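Local coordinates for ferrous iron uptake transporter protein B (Streptococcus thermophilus, PDB 3TAH), which probably drives uptake of ferrous iron across the cell membrane at the expense of GTP, its cytosolic G-protein domain being the part crystallised, bound to a GDP analogue, at residues Ser14-Leu19 against Leu85-Ala90. The protein carries 1 engineered substitution. Numbering follows the deposited sequence.
With BGO (3'-O-(N-methylanthraniloyl)guanosine-5'-diphosphate), chain C.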
loop_
_atom_site.group_PDB
_atom_site.type_symbol
_atom_site.label_atom_id
_atom_site.label_comp_id
_atom_site.label_asym_id
_atom_site.label_seq_id
_atom_site.Cartn_x
_atom_site.Cartn_y
_atom_site.Cartn_z
ATOM N N SER A 14 -12.841 -1.315 7.069
ATOM C CA SER A 14 -12.941 -0.581 5.821
ATOM C C SER A 14 -13.939 -1.235 4.875
ATOM O O SER A 14 -14.296 -0.655 3.852
ATOM C CB SER A 14 -11.568 -0.471 5.148
ATOM O OG SER A 14 -11.059 -1.733 4.783
ATOM N N GLY A 15 -14.383 -2.439 5.221
ATOM C CA GLY A 15 -15.272 -3.231 4.370
ATOM C C GLY A 15 -14.536 -4.290 3.566
ATOM O O GLY A 15 -15.084 -4.836 2.603
ATOM N N LYS A 16 -13.298 -4.602 3.963
ATOM C CA LYS A 16 -12.487 -5.554 3.209
ATOM C C LYS A 16 -13.114 -6.953 3.226
ATOM O O LYS A 16 -13.212 -7.582 2.178
ATOM C CB LYS A 16 -11.041 -5.579 3.722
ATOM C CG LYS A 16 -10.174 -6.649 3.059
ATOM C CD LYS A 16 -8.718 -6.512 3.424
ATOM C CE LYS A 16 -8.455 -6.826 4.873
ATOM N NZ LYS A 16 -8.729 -8.259 5.205
ATOM N N THR A 17 -13.540 -7.431 4.396
ATOM C CA THR A 17 -14.177 -8.741 4.501
ATOM C C THR A 17 -15.474 -8.788 3.704
ATOM O O THR A 17 -15.733 -9.770 2.999
ATOM C CB THR A 17 -14.511 -9.133 5.961
ATOM O OG1 THR A 17 -13.314 -9.138 6.741
ATOM C CG2 THR A 17 -15.145 -10.509 6.017
ATOM N N SER A 18 -16.279 -7.731 3.821
ATOM C CA SER A 18 -17.535 -7.638 3.091
ATOM C C SER A 18 -17.295 -7.747 1.596
ATOM O O SER A 18 -18.023 -8.473 0.918
ATOM C CB SER A 18 -18.279 -6.338 3.403
ATOM O OG SER A 18 -18.664 -6.283 4.768
ATOM N N LEU A 19 -16.286 -7.032 1.081
ATOM C CA LEU A 19 -15.950 -7.122 -0.349
ATOM C C LEU A 19 -15.342 -8.479 -0.691
ATOM O O LEU A 19 -15.679 -9.061 -1.704
ATOM C CB LEU A 19 -14.994 -6.010 -0.789
ATOM C CG LEU A 19 -15.581 -4.605 -0.786
ATOM C CD1 LEU A 19 -14.496 -3.549 -1.013
ATOM C CD2 LEU A 19 -16.673 -4.450 -1.826
ATOM N N LEU A 85 -5.248 -4.693 -4.521
ATOM C CA LEU A 85 -6.586 -4.093 -4.496
ATOM C C LEU A 85 -6.768 -3.549 -3.079
ATOM O O LEU A 85 -6.937 -4.300 -2.105
ATOM C CB LEU A 85 -7.670 -5.108 -4.877
ATOM C CG LEU A 85 -9.115 -4.593 -4.913
ATOM C CD1 LEU A 85 -9.308 -3.345 -5.756
ATOM C CD2 LEU A 85 -10.021 -5.712 -5.430
ATOM N N ASN A 86 -6.694 -2.227 -2.982
ATOM C CA ASN A 86 -6.647 -1.507 -1.717
ATOM C C ASN A 86 -8.061 -1.029 -1.399
ATOM O O ASN A 86 -8.590 -0.171 -2.107
ATOM C CB ASN A 86 -5.624 -0.352 -1.844
ATOM C CG ASN A 86 -5.530 0.541 -0.613
ATOM O OD1 ASN A 86 -5.137 1.713 -0.721
ATOM N ND2 ASN A 86 -5.867 0.008 0.555
ATOM N N VAL A 87 -8.654 -1.592 -0.344
ATOM C CA VAL A 87 -9.991 -1.194 0.131
ATOM C C VAL A 87 -9.820 0.010 1.061
ATOM O O VAL A 87 -9.126 -0.071 2.080
ATOM C CB VAL A 87 -10.720 -2.354 0.859
ATOM C CG1 VAL A 87 -12.115 -1.931 1.329
ATOM C CG2 VAL A 87 -10.799 -3.573 -0.047
ATOM N N VAL A 88 -10.445 1.118 0.680
ATOM C CA VAL A 88 -10.361 2.396 1.387
ATOM C C VAL A 88 -11.759 2.864 1.801
ATOM O O VAL A 88 -12.667 2.916 0.976
ATOM C CB VAL A 88 -9.690 3.458 0.477
ATOM C CG1 VAL A 88 -9.828 4.897 1.024
ATOM C CG2 VAL A 88 -8.212 3.088 0.250
ATOM N N ASP A 89 -11.899 3.202 3.081
ATOM C CA ASP A 89 -13.113 3.766 3.645
ATOM C C ASP A 89 -13.268 5.236 3.252
ATOM O O ASP A 89 -12.599 6.124 3.820
ATOM C CB ASP A 89 -13.065 3.633 5.171
ATOM C CG ASP A 89 -14.310 4.178 5.864
ATOM O OD1 ASP A 89 -15.242 4.672 5.207
ATOM O OD2 ASP A 89 -14.342 4.104 7.097
ATOM N N ALA A 90 -14.174 5.485 2.308
ATOM C CA ALA A 90 -14.424 6.834 1.792
ATOM C C ALA A 90 -14.797 7.847 2.870
ATOM O O ALA A 90 -14.508 9.029 2.706
ATOM C CB ALA A 90 -15.503 6.807 0.736
HETATM C "C'" BGO C . -21.425 -4.461 10.212
HETATM N N1 BGO C . -21.295 0.405 2.914
HETATM C C2 BGO C . -21.914 0.352 4.183
HETATM N N2 BGO C . -22.941 1.146 4.453
HETATM N N3 BGO C . -21.452 -0.500 5.112
HETATM C C4 BGO C . -20.409 -1.306 4.819
HETATM C C5 BGO C . -19.756 -1.298 3.580
HETATM C C6 BGO C . -20.212 -0.422 2.595
HETATM O O6 BGO C . -19.694 -0.358 1.472
HETATM N N7 BGO C . -18.786 -2.210 3.647
HETATM C C8 BGO C . -18.795 -2.777 4.855
HETATM N N9 BGO C . -19.794 -2.217 5.552
HETATM P PA BGO C . -16.023 -5.307 7.345
HETATM P PB BGO C . -13.111 -5.305 7.481
HETATM C "C1'" BGO C . -22.565 -4.016 11.153
HETATM O "O1'" BGO C . -21.249 -5.644 9.950
HETATM O O1A BGO C . -16.126 -5.936 6.026
HETATM C C1B BGO C . -20.228 -2.437 6.898
HETATM O O1B BGO C . -12.250 -4.373 6.753
HETATM C "C2'" BGO C . -23.568 -4.912 11.553
HETATM N "N2'" BGO C . -23.588 -6.187 11.155
HETATM O "O2'" BGO C . -21.399 -4.454 7.198
HETATM O O2A BGO C . -16.199 -6.137 8.583
HETATM C C2B BGO C . -20.189 -3.768 7.454
HETATM O O2B BGO C . -13.240 -6.622 6.883
HETATM C "C3'" BGO C . -24.570 -4.449 12.399
HETATM O "O3'" BGO C . -20.646 -3.570 9.661
HETATM O O3A BGO C . -14.580 -4.574 7.498
HETATM C C3B BGO C . -19.654 -4.116 8.771
HETATM O O3B BGO C . -12.822 -5.347 8.951
HETATM C "C4'" BGO C . -24.588 -3.135 12.828
HETATM O "O4'" BGO C . -19.135 -1.919 7.738
HETATM C C4B BGO C . -18.704 -2.921 8.805
HETATM C "C5'" BGO C . -23.602 -2.239 12.436
HETATM O "O5'" BGO C . -17.061 -4.076 7.402
HETATM C C5B BGO C . -17.220 -3.254 8.568
HETATM C "C6'" BGO C . -22.581 -2.687 11.589
HETATM C "CM'" BGO C . -24.279 -7.253 11.904
#
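The P-loop (Walker A) of the G-protein domain, with the first turn of helix 16-24, packs here against strand 83-89, chiefly through Val87. Its CG1, anti to the backbone N (chi1 -179°), meets the face of the loop turned to the sheet, where loop becomes helix, and lies 3.6 Å from Ser14 O and equally close to Ser14 OG. From the helix side comes Leu19: the two side chains run alongside each other in opposite directions, and Leu19 CD1 rests on both valine methyls, at 3.7 Å from Val87 CG1 and 3.8 Å from Val87 CG2. The diphosphate lies on the other side of the loop. Ser14 points its CB at the strand, 4.4 Å from Asp89 CB, and chi1 of 64° tucks OG between its own N and carbonyl carbon, where Asn11 O takes up the hydroxyl; Ser14 O accepts from Asn115 ND2. On the nucleotide side, Lys16 N gives O1B of the GDP analogue a 3.0 Å hydrogen bond, and Gly15 N bonds to the bridging O3A. Thr17 bonds to O2B through both N and OG1, and Ser18 likewise grips O1A with its N and OG. Gly15, at the N-cap, has a positive phi (99°) and passes close to the base. The lysine chain bends at chi3 and chi4 toward a salt bridge with Asp55 and a bond to Leu56 O. Val87 thus meets one side of the loop by van der Waals contact; on the other, the amides of Gly15 to Ser18 bond to the diphosphate, whose negative charge the helix N-terminus probably helps to stabilise.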